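Side-chain contacts in glutaredoxin (Chlorella sorokiniana, PDB 4I2U), which binds glutathione and, as a glutaredoxin of the thioredoxin fold, probably reduces disulfides and glutathione mixed disulfides in cell redox homeostasis: residues Leu7-Ile12 with Gln59-Glu64; Ile19-Tyr24 with Lys30-Leu35; Val71-Val74 with Gln79-Gly82. All blocks are in the same frame, centred on the assembly; numbering follows the deposited sequence.

Contact 1: Leu7-Ile12 with Gln59-Glu64; sequences LVDSTI and QDYLLE. With GSH (glutathione), chain B.
Helices 7-12 and 59-64 meet through Val8 and Asp9 on one side and Tyr61 and Leu62 on the other, their axes 10.8 Å apart at the closest and crossing at -69°. The Tyr61 side chain spans most of this gap. Its CG stands anti to the backbone N (chi1 179°), which sends the ring out toward helix 7-12, where one edge runs past Val8. Val8 CB lies 3.5 Å from Tyr61 CD2, and the CG1 branch sits at the same edge, in the ring plane, 3.6 Å from Tyr61 CE2. The same branch also meets Leu62, with Val8 CG1 4.1 Å from Leu62 CD2.

Beyond the valine the phenol ends on a carboxylate. Tyr61 OH donates to Asp9 OD1 (2.6 Å), which accepts with its syn lone pair, on the side of the other oxygen; carboxylate and ring planes are turned 66° against each other. Asp9 OD2 has its own partner in a salt bridge with Lys5 one turn earlier, so the two oxygens are held by different groups, and the lysine probably helps keep the carboxylate ionised. A short bond thus ties the end of the ring, while the valine packs against its edge.

Around the pair, Phe20 of strand 17-21 touches both Val8 and Leu62. On another side of helix 59-64, Gln59 NE2 gives a hydrogen bond to glutathione O32 (2.8 Å). The arrangement is that of the thioredoxin fold, in which two helices cover one face of the central sheet, here crossing each other steeply; one of them also carries Gln59, a residue of the glutathione pocket.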
loop_
_atom_site.group_PDB
_atom_site.type_symbol
_atom_site.label_atom_id
_atom_site.label_comp_id
_atom_site.label_asym_id
_atom_site.label_seq_id
_atom_site.Cartn_x
_atom_site.Cartn_y
_atom_site.Cartn_z
ATOM N N LEU A 7 11.856 -8.438 -3.065
ATOM C CA LEU A 7 11.574 -7.122 -2.508
ATOM C C LEU A 7 10.107 -6.969 -2.139
ATOM O O LEU A 7 9.764 -6.564 -1.022
ATOM C CB LEU A 7 11.979 -6.036 -3.502
ATOM C CG LEU A 7 11.757 -4.566 -3.127
ATOM C CD1 LEU A 7 10.316 -4.091 -3.245
ATOM C CD2 LEU A 7 12.283 -4.279 -1.737
ATOM N N VAL A 8 9.207 -7.287 -3.058
ATOM C CA VAL A 8 7.791 -7.106 -2.781
ATOM C C VAL A 8 7.341 -8.028 -1.656
ATOM O O VAL A 8 6.694 -7.583 -0.696
ATOM C CB VAL A 8 6.944 -7.332 -4.044
ATOM C CG1 VAL A 8 5.478 -7.353 -3.703
ATOM C CG2 VAL A 8 7.241 -6.223 -5.073
ATOM N N ASP A 9 7.674 -9.314 -1.755
ATOM C CA ASP A 9 7.218 -10.280 -0.758
ATOM C C ASP A 9 7.718 -9.905 0.629
ATOM O O ASP A 9 6.954 -9.924 1.607
ATOM C CB ASP A 9 7.689 -11.697 -1.096
ATOM C CG ASP A 9 7.021 -12.281 -2.345
ATOM O OD1 ASP A 9 6.071 -11.687 -2.888
ATOM O OD2 ASP A 9 7.457 -13.394 -2.733
ATOM N N SER A 10 9.000 -9.592 0.738
ATOM C CA SER A 10 9.593 -9.256 2.029
ATOM C C SER A 10 9.019 -7.961 2.576
ATOM O O SER A 10 8.845 -7.810 3.779
ATOM C CB SER A 10 11.108 -9.128 1.909
ATOM O OG SER A 10 11.698 -10.380 1.610
ATOM N N THR A 11 8.739 -7.014 1.695
ATOM C CA THR A 11 8.223 -5.742 2.154
ATOM C C THR A 11 6.814 -5.886 2.718
ATOM O O THR A 11 6.512 -5.329 3.791
ATOM C CB THR A 11 8.260 -4.693 1.037
ATOM O OG1 THR A 11 9.615 -4.483 0.632
ATOM C CG2 THR A 11 7.687 -3.365 1.510
ATOM N N ILE A 12 5.948 -6.611 2.024
ATOM C CA ILE A 12 4.568 -6.711 2.485
ATOM C C ILE A 12 4.436 -7.633 3.687
ATOM O O ILE A 12 3.493 -7.480 4.459
ATOM C CB ILE A 12 3.568 -7.118 1.368
ATOM C CG1 ILE A 12 3.761 -8.574 0.921
ATOM C CG2 ILE A 12 3.669 -6.144 0.218
ATOM C CD1 ILE A 12 2.730 -9.028 -0.097
ATOM N N GLN A 59 6.717 -3.478 -10.744
ATOM C CA GLN A 59 5.361 -3.430 -11.274
ATOM C C GLN A 59 4.984 -4.724 -11.970
ATOM O O GLN A 59 3.843 -5.162 -11.856
ATOM C CB GLN A 59 5.181 -2.275 -12.243
ATOM C CG GLN A 59 5.226 -0.911 -11.567
ATOM C CD GLN A 59 4.908 0.214 -12.536
ATOM O OE1 GLN A 59 5.800 0.846 -13.100
ATOM N NE2 GLN A 59 3.624 0.452 -12.764
ATOM N N ASP A 60 5.925 -5.322 -12.696
ATOM C CA ASP A 60 5.686 -6.610 -13.342
ATOM C C ASP A 60 5.320 -7.675 -12.317
ATOM O O ASP A 60 4.387 -8.450 -12.532
ATOM C CB ASP A 60 6.937 -7.062 -14.100
ATOM C CG ASP A 60 7.177 -6.305 -15.373
ATOM O OD1 ASP A 60 6.250 -5.627 -15.864
ATOM O OD2 ASP A 60 8.312 -6.437 -15.891
ATOM N N TYR A 61 6.037 -7.738 -11.205
ATOM C CA TYR A 61 5.680 -8.708 -10.192
ATOM C C TYR A 61 4.344 -8.354 -9.569
ATOM O O TYR A 61 3.549 -9.240 -9.248
ATOM C CB TYR A 61 6.754 -8.842 -9.120
ATOM C CG TYR A 61 6.339 -9.840 -8.068
ATOM C CD1 TYR A 61 6.073 -11.167 -8.394
ATOM C CD2 TYR A 61 6.164 -9.440 -6.755
ATOM C CE1 TYR A 61 5.660 -12.075 -7.410
ATOM C CE2 TYR A 61 5.751 -10.331 -5.772
ATOM C CZ TYR A 61 5.503 -11.649 -6.106
ATOM O OH TYR A 61 5.121 -12.570 -5.139
ATOM N N LEU A 62 4.075 -7.071 -9.336
ATOM C CA LEU A 62 2.770 -6.687 -8.815
ATOM C C LEU A 62 1.623 -7.129 -9.727
ATOM O O LEU A 62 0.538 -7.480 -9.244
ATOM C CB LEU A 62 2.719 -5.178 -8.523
ATOM C CG LEU A 62 3.581 -4.754 -7.321
ATOM C CD1 LEU A 62 3.825 -3.253 -7.309
ATOM C CD2 LEU A 62 2.918 -5.200 -6.009
ATOM N N LEU A 63 1.850 -7.150 -11.038
ATOM C CA LEU A 63 0.852 -7.692 -11.955
ATOM C C LEU A 63 0.621 -9.175 -11.635
ATOM O O LEU A 63 -0.527 -9.657 -11.556
ATOM C CB LEU A 63 1.332 -7.525 -13.387
ATOM C CG LEU A 63 0.535 -8.245 -14.470
ATOM C CD1 LEU A 63 -0.922 -7.817 -14.501
ATOM C CD2 LEU A 63 1.200 -8.006 -15.806
ATOM N N GLU A 64 1.703 -9.922 -11.437
ATOM C CA GLU A 64 1.574 -11.331 -11.096
ATOM C C GLU A 64 0.858 -11.538 -9.771
ATOM O O GLU A 64 -0.001 -12.429 -9.649
ATOM C CB GLU A 64 2.949 -11.998 -11.058
ATOM C CG GLU A 64 3.685 -12.009 -12.376
ATOM C CD GLU A 64 4.980 -12.749 -12.260
ATOM O OE1 GLU A 64 5.958 -12.163 -11.778
ATOM O OE2 GLU A 64 5.022 -13.941 -12.620
HETATM N N1 GSH B . -8.125 3.812 -10.647
HETATM C CA1 GSH B . -6.721 3.470 -10.371
HETATM C C1 GSH B . -6.529 3.600 -8.883
HETATM O O11 GSH B . -7.510 3.949 -8.199
HETATM O O12 GSH B . -5.418 3.328 -8.358
HETATM C CB1 GSH B . -5.832 4.387 -11.208
HETATM C CG1 GSH B . -4.347 4.065 -11.088
HETATM C CD1 GSH B . -3.575 4.514 -12.317
HETATM O OE1 GSH B . -4.006 4.334 -13.459
HETATM N N2 GSH B . -2.394 5.066 -12.108
HETATM C CA2 GSH B . -1.502 5.433 -13.212
HETATM C C2 GSH B . -0.568 4.308 -13.596
HETATM O O2 GSH B . -0.382 3.358 -12.851
HETATM C CB2 GSH B . -0.703 6.686 -12.851
HETATM S SG2 GSH B . -1.752 8.164 -12.759
HETATM N N3 GSH B . -0.001 4.381 -14.791
HETATM C CA3 GSH B . 0.787 3.289 -15.307
HETATM C C3 GSH B . 2.145 3.131 -14.666
HETATM O O31 GSH B . 2.624 4.022 -13.936
HETATM O O32 GSH B . 2.734 2.056 -14.923
#

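Contact 2: Ile19-Tyr24 with Lys30-Leu35; sequences IFSKTY and KGKRAL. With GSH (glutathione), chain B.
Lys32 of helix 30-35 lies across the side chain of Ile19 at about a right angle and ends beside Ser21, linking strand 19-21 to the helix within the beta-alpha-beta unit that opens the thioredoxin-like part of the fold. Helix and strand run roughly antiparallel, at 152°, with their axes 10.0 Å apart, as expected where a chain leaves a strand and returns over the sheet by a helix.

From Lys32 CB the chain leaves with CG anti to the carbonyl carbon (chi1 -68°) and then stays extended along the strand. CG meets the methyl of the isoleucine, Ile19 CD1, at 4.1 Å. That same methyl reaches the helix backbone, 4.0 Å from Lys32 N, and also borders Gly31. Farther out, Lys32 CE comes within 3.4 Å of Ser21 OG, and the ammonium arrives between several oxygens.

Its main partner is Glu48 of the neighbouring strand 45-48, whose carboxylate takes a salt bridge from Lys32 through one oxygen and a hydrogen bond with Ser21 OG through the other. Glu48 thereby joins the lysine and the serine in a small polar group beside the apolar packing of Ile19; the direct bond from Lys32 NZ to Ser21 OG is weak, at 3.2 Å. The charge of Glu48 would be expected to balance that of the lysine.

Lys22 extends elsewhere, toward the ligand, where its NZ donates to glutathione O31 at 2.8 Å. A water also bridges the segments, accepting from Lys32 NZ at 2.8 Å and donating to Lys22 O at 2.9 Å.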
loop_
_atom_site.group_PDB
_atom_site.type_symbol
_atom_site.label_atom_id
_atom_site.label_comp_id
_atom_site.label_asym_id
_atom_site.label_seq_id
_atom_site.Cartn_x
_atom_site.Cartn_y
_atom_site.Cartn_z
ATOM N N ILE A 19 2.451 0.820 0.552
ATOM C CA ILE A 19 1.878 1.362 -0.667
ATOM C C ILE A 19 2.980 1.447 -1.715
ATOM O O ILE A 19 3.972 2.167 -1.533
ATOM C CB ILE A 19 1.159 2.707 -0.425
ATOM C CG1 ILE A 19 0.598 3.227 -1.743
ATOM C CG2 ILE A 19 2.061 3.749 0.267
ATOM C CD1 ILE A 19 -0.431 4.337 -1.564
ATOM N N PHE A 20 2.846 0.667 -2.781
ATOM C CA PHE A 20 3.734 0.808 -3.933
ATOM C C PHE A 20 3.173 1.955 -4.738
ATOM O O PHE A 20 1.989 1.956 -5.081
ATOM C CB PHE A 20 3.787 -0.499 -4.736
ATOM C CG PHE A 20 4.441 -1.624 -3.967
ATOM C CD1 PHE A 20 3.689 -2.491 -3.199
ATOM C CD2 PHE A 20 5.820 -1.785 -3.969
ATOM C CE1 PHE A 20 4.291 -3.490 -2.459
ATOM C CE2 PHE A 20 6.431 -2.775 -3.233
ATOM C CZ PHE A 20 5.681 -3.630 -2.474
ATOM N N SER A 21 4.019 2.929 -5.033
ATOM C CA SER A 21 3.607 4.262 -5.414
ATOM C C SER A 21 4.505 4.810 -6.508
ATOM O O SER A 21 5.544 4.249 -6.823
ATOM C CB SER A 21 3.708 5.124 -4.138
ATOM O OG SER A 21 3.493 6.518 -4.367
ATOM N N LYS A 22 4.064 5.906 -7.120
ATOM C CA LYS A 22 4.952 6.813 -7.847
ATOM C C LYS A 22 4.681 8.209 -7.341
ATOM O O LYS A 22 3.543 8.564 -7.030
ATOM C CB LYS A 22 4.748 6.727 -9.359
ATOM C CG LYS A 22 5.220 5.405 -9.897
ATOM C CD LYS A 22 5.021 5.214 -11.374
ATOM C CE LYS A 22 5.425 3.813 -11.791
ATOM N NZ LYS A 22 5.287 3.610 -13.246
ATOM N N THR A 23 5.730 9.005 -7.227
ATOM C CA THR A 23 5.640 10.295 -6.534
ATOM C C THR A 23 4.646 11.258 -7.161
ATOM O O THR A 23 4.042 12.074 -6.472
ATOM C CB THR A 23 7.003 10.998 -6.438
ATOM O OG1 THR A 23 7.530 11.222 -7.740
ATOM C CG2 THR A 23 7.975 10.177 -5.601
ATOM N N TYR A 24 4.474 11.159 -8.470
ATOM C CA TYR A 24 3.714 12.113 -9.263
ATOM C C TYR A 24 2.251 11.730 -9.480
ATOM O O TYR A 24 1.494 12.497 -10.073
ATOM C CB TYR A 24 4.376 12.262 -10.627
ATOM C CG TYR A 24 4.562 10.976 -11.406
ATOM C CD1 TYR A 24 3.481 10.318 -11.971
ATOM C CD2 TYR A 24 5.833 10.426 -11.595
ATOM C CE1 TYR A 24 3.638 9.154 -12.715
ATOM C CE2 TYR A 24 5.996 9.258 -12.330
ATOM C CZ TYR A 24 4.890 8.647 -12.894
ATOM O OH TYR A 24 5.001 7.529 -13.683
ATOM N N LYS A 30 -3.766 10.101 -3.233
ATOM C CA LYS A 30 -5.066 9.825 -2.615
ATOM C C LYS A 30 -4.978 8.648 -1.628
ATOM O O LYS A 30 -5.546 8.695 -0.537
ATOM C CB LYS A 30 -6.078 9.518 -3.720
ATOM C CG LYS A 30 -7.473 9.162 -3.261
ATOM C CD LYS A 30 -8.339 8.714 -4.456
ATOM C CE LYS A 30 -8.481 9.794 -5.516
ATOM N NZ LYS A 30 -9.659 9.483 -6.397
ATOM N N GLY A 31 -4.282 7.583 -2.007
ATOM C CA GLY A 31 -4.108 6.436 -1.132
ATOM C C GLY A 31 -3.325 6.792 0.121
ATOM O O GLY A 31 -3.677 6.388 1.235
ATOM N N LYS A 32 -2.245 7.549 -0.044
ATOM C CA LYS A 32 -1.476 8.019 1.089
ATOM C C LYS A 32 -2.306 8.860 2.038
ATOM O O LYS A 32 -2.274 8.635 3.254
ATOM C CB LYS A 32 -0.258 8.809 0.629
ATOM C CG LYS A 32 0.796 7.967 -0.072
ATOM C CD LYS A 32 1.791 8.843 -0.806
ATOM C CE LYS A 32 2.957 8.046 -1.354
ATOM N NZ LYS A 32 3.801 8.886 -2.222
ATOM N N ARG A 33 -3.060 9.818 1.511
ATOM C CA ARG A 33 -3.867 10.683 2.366
ATOM C C ARG A 33 -4.928 9.901 3.108
ATOM O O ARG A 33 -5.227 10.189 4.269
ATOM C CB ARG A 33 -4.470 11.830 1.556
ATOM C CG ARG A 33 -3.429 12.876 1.153
ATOM C CD ARG A 33 -3.982 13.916 0.170
ATOM N NE ARG A 33 -3.018 14.992 -0.069
ATOM C CZ ARG A 33 -3.068 15.849 -1.088
ATOM N NH1 ARG A 33 -4.041 15.771 -1.991
ATOM N NH2 ARG A 33 -2.133 16.793 -1.204
ATOM N N ALA A 34 -5.497 8.890 2.468
ATOM C CA ALA A 34 -6.474 8.042 3.136
ATOM C C ALA A 34 -5.853 7.306 4.323
ATOM O O ALA A 34 -6.416 7.279 5.419
ATOM C CB ALA A 34 -7.063 7.051 2.148
ATOM N N LEU A 35 -4.693 6.701 4.118
ATOM C CA LEU A 35 -4.004 5.995 5.184
ATOM C C LEU A 35 -3.572 6.947 6.310
ATOM O O LEU A 35 -3.615 6.580 7.491
ATOM C CB LEU A 35 -2.779 5.272 4.621
ATOM C CG LEU A 35 -3.102 4.121 3.657
ATOM C CD1 LEU A 35 -1.876 3.750 2.873
ATOM C CD2 LEU A 35 -3.636 2.925 4.423
HETATM N N1 GSH B . -8.125 3.812 -10.647
HETATM C CA1 GSH B . -6.721 3.470 -10.371
HETATM C C1 GSH B . -6.529 3.600 -8.883
HETATM O O11 GSH B . -7.510 3.949 -8.199
HETATM O O12 GSH B . -5.418 3.328 -8.358
HETATM C CB1 GSH B . -5.832 4.387 -11.208
HETATM C CG1 GSH B . -4.347 4.065 -11.088
HETATM C CD1 GSH B . -3.575 4.514 -12.317
HETATM O OE1 GSH B . -4.006 4.334 -13.459
HETATM N N2 GSH B . -2.394 5.066 -12.108
HETATM C CA2 GSH B . -1.502 5.433 -13.212
HETATM C C2 GSH B . -0.568 4.308 -13.596
HETATM O O2 GSH B . -0.382 3.358 -12.851
HETATM C CB2 GSH B . -0.703 6.686 -12.851
HETATM S SG2 GSH B . -1.752 8.164 -12.759
HETATM N N3 GSH B . -0.001 4.381 -14.791
HETATM C CA3 GSH B . 0.787 3.289 -15.307
HETATM C C3 GSH B . 2.145 3.131 -14.666
HETATM O O31 GSH B . 2.624 4.022 -13.936
HETATM O O32 GSH B . 2.734 2.056 -14.923
HETATM O O HOH W 1 2.586 9.820 -4.613
#

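Contact 3: Val71-Val74 with Gln79-Gly82; sequences VPRV and QFIG. With GSH (glutathione), chain B.
Arg73 and Val74 meet Phe80, Ile81 and Gly82 across this pair of segments, and the residues before them lead to the ligand. The backbone of Val71 holds the cysteinyl part of glutathione by two bonds: Val71 N donates to glutathione O2 (2.9 Å, 157°), and glutathione N2 donates to Val71 O at 3.0 Å. This paired backbone bonding resembles a short stretch of beta ladder.

Pro72 follows through a cis peptide bond, the cis-proline that thioredoxin-fold enzymes carry beside the active site. It touches Tyr27 and Cys28 at the start of helix 26-36, and its CD lies 3.4 Å from glutathione O12.

Arg73 begins the strand, and in the conformer described, one of two, its side chain crosses that of Phe80 obliquely. The chain is bent at chi2 (-91°), which lets Arg73 CD come to 3.6 Å from Phe80 CE1. In this conformer the guanidinium is nearly parallel to the ring, the two planes 5° apart, with Arg73 NH1 3.5 Å from Phe80 CZ. The guanidinium's stronger polar partner is Ser70, whose carbonyl accepts from NE; the nearby phenylalanine adds packing to its bent chain. One face of the Phe80 ring is covered by the peptide nitrogen of Gly82, over the ring centre.

Val74 closes the segment, in the beta hairpin formed by strands 73-76 and 79-82 at the edge of the sheet. Val74 N donates to Gly82 O at 3.0 Å, and Ile81 N returns a bond to Val74 O at 2.8 Å. Phe80 CA adds a CA-H...O contact to the same Val74 O. Val74 CG1, anti to the backbone N, packs 3.8 Å from Ile81 CD1, on the side where Thr87 of helix 84-93 touches both residues.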
loop_
_atom_site.group_PDB
_atom_site.type_symbol
_atom_site.label_atom_id
_atom_site.label_comp_id
_atom_site.label_asym_id
_atom_site.label_seq_id
_atom_site.Cartn_x
_atom_site.Cartn_y
_atom_site.Cartn_z
ATOM N N VAL A 71 -0.149 1.876 -10.385
ATOM C CA VAL A 71 0.081 2.385 -9.036
ATOM C C VAL A 71 -1.082 3.262 -8.612
ATOM O O VAL A 71 -1.674 3.961 -9.422
ATOM C CB VAL A 71 1.415 3.152 -8.904
ATOM C CG1 VAL A 71 2.561 2.182 -9.076
ATOM C CG2 VAL A 71 1.513 4.300 -9.915
ATOM N N PRO A 72 -1.428 3.240 -7.327
ATOM C CA PRO A 72 -0.743 2.479 -6.281
ATOM C C PRO A 72 -1.234 1.038 -6.157
ATOM O O PRO A 72 -2.283 0.671 -6.678
ATOM C CB PRO A 72 -1.107 3.245 -5.002
ATOM C CG PRO A 72 -2.507 3.755 -5.325
ATOM C CD PRO A 72 -2.463 4.135 -6.780
ATOM N N ARG A 73 -0.464 0.233 -5.431
ATOM C CA ARG A 73 -0.908 -1.078 -4.977
ATOM C C ARG A 73 -0.684 -1.103 -3.481
ATOM O O ARG A 73 0.432 -0.950 -3.008
ATOM C CB ARG A 73 -0.164 -2.214 -5.686
ATOM C CG ARG A 73 -0.290 -2.197 -7.209
ATOM C CD ARG A 73 -1.470 -3.004 -7.725
ATOM N NE ARG A 73 -2.028 -2.491 -8.971
ATOM C CZ ARG A 73 -3.042 -3.053 -9.611
ATOM N NH1 ARG A 73 -3.568 -4.193 -9.165
ATOM N NH2 ARG A 73 -3.521 -2.491 -10.708
ATOM N N VAL A 74 -1.776 -1.226 -2.734
ATOM C CA VAL A 74 -1.770 -1.071 -1.278
ATOM C C VAL A 74 -1.989 -2.421 -0.605
ATOM O O VAL A 74 -2.873 -3.202 -1.005
ATOM C CB VAL A 74 -2.854 -0.080 -0.851
ATOM C CG1 VAL A 74 -2.840 0.144 0.637
ATOM C CG2 VAL A 74 -2.670 1.247 -1.600
ATOM N N GLN A 79 -2.066 -8.258 2.802
ATOM C CA GLN A 79 -3.253 -8.408 1.978
ATOM C C GLN A 79 -3.405 -7.252 1.005
ATOM O O GLN A 79 -3.553 -6.089 1.418
ATOM C CB GLN A 79 -4.493 -8.495 2.859
ATOM C CG GLN A 79 -5.747 -8.684 2.054
ATOM C CD GLN A 79 -6.985 -8.814 2.905
ATOM O OE1 GLN A 79 -6.955 -8.639 4.131
ATOM N NE2 GLN A 79 -8.090 -9.158 2.263
ATOM N N PHE A 80 -3.401 -7.539 -0.293
ATOM C CA PHE A 80 -3.677 -6.523 -1.296
ATOM C C PHE A 80 -5.103 -6.019 -1.179
ATOM O O PHE A 80 -6.045 -6.816 -1.190
ATOM C CB PHE A 80 -3.449 -7.115 -2.685
ATOM C CG PHE A 80 -3.826 -6.195 -3.799
ATOM C CD1 PHE A 80 -3.159 -5.002 -3.977
ATOM C CD2 PHE A 80 -4.839 -6.514 -4.684
ATOM C CE1 PHE A 80 -3.495 -4.145 -4.995
ATOM C CE2 PHE A 80 -5.162 -5.638 -5.715
ATOM C CZ PHE A 80 -4.492 -4.466 -5.850
ATOM N N ILE A 81 -5.278 -4.705 -1.040
ATOM C CA ILE A 81 -6.616 -4.144 -0.893
ATOM C C ILE A 81 -7.047 -3.280 -2.073
ATOM O O ILE A 81 -8.180 -2.796 -2.103
ATOM C CB ILE A 81 -6.791 -3.342 0.420
ATOM C CG1 ILE A 81 -5.882 -2.119 0.469
ATOM C CG2 ILE A 81 -6.553 -4.245 1.627
ATOM C CD1 ILE A 81 -6.285 -1.110 1.556
ATOM N N GLY A 82 -6.178 -3.084 -3.054
ATOM C CA GLY A 82 -6.535 -2.335 -4.245
ATOM C C GLY A 82 -5.656 -1.137 -4.494
ATOM O O GLY A 82 -4.547 -1.038 -3.977
HETATM N N1 GSH B . -8.125 3.812 -10.647
HETATM C CA1 GSH B . -6.721 3.470 -10.371
HETATM C C1 GSH B . -6.529 3.600 -8.883
HETATM O O11 GSH B . -7.510 3.949 -8.199
HETATM O O12 GSH B . -5.418 3.328 -8.358
HETATM C CB1 GSH B . -5.832 4.387 -11.208
HETATM C CG1 GSH B . -4.347 4.065 -11.088
HETATM C CD1 GSH B . -3.575 4.514 -12.317
HETATM O OE1 GSH B . -4.006 4.334 -13.459
HETATM N N2 GSH B . -2.394 5.066 -12.108
HETATM C CA2 GSH B . -1.502 5.433 -13.212
HETATM C C2 GSH B . -0.568 4.308 -13.596
HETATM O O2 GSH B . -0.382 3.358 -12.851
HETATM C CB2 GSH B . -0.703 6.686 -12.851
HETATM S SG2 GSH B . -1.752 8.164 -12.759
HETATM N N3 GSH B . -0.001 4.381 -14.791
HETATM C CA3 GSH B . 0.787 3.289 -15.307
HETATM C C3 GSH B . 2.145 3.131 -14.666
HETATM O O31 GSH B . 2.624 4.022 -13.936
HETATM O O32 GSH B . 2.734 2.056 -14.923
#

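In the fold
Each contact has one segment that reaches glutathione, through Gln59 in contact 1, Lys22 in contact 2 and Val71 in contact 3, while Gly84 and Asp85 also bind it. Gln59 OE1 and Lys22 NZ lie 2.8 Å apart, a probable hydrogen bond that joins contacts 1 and 2 next to the glycine carboxylate of glutathione (O31, O32). Contacts 2 and 3 share the sheet: strands 17-21 and 73-76 are neighbours, with Phe20 N 2.9 Å from Arg73 O, and Ile19 CD1 packs 3.7 Å from Pro72 CB. Phe20 turns to the other face, where it meets the helices of contact 1. Centres are about 16 Å (1 and 2), 11 Å (1 and 3) and 10 Å (2 and 3) apart.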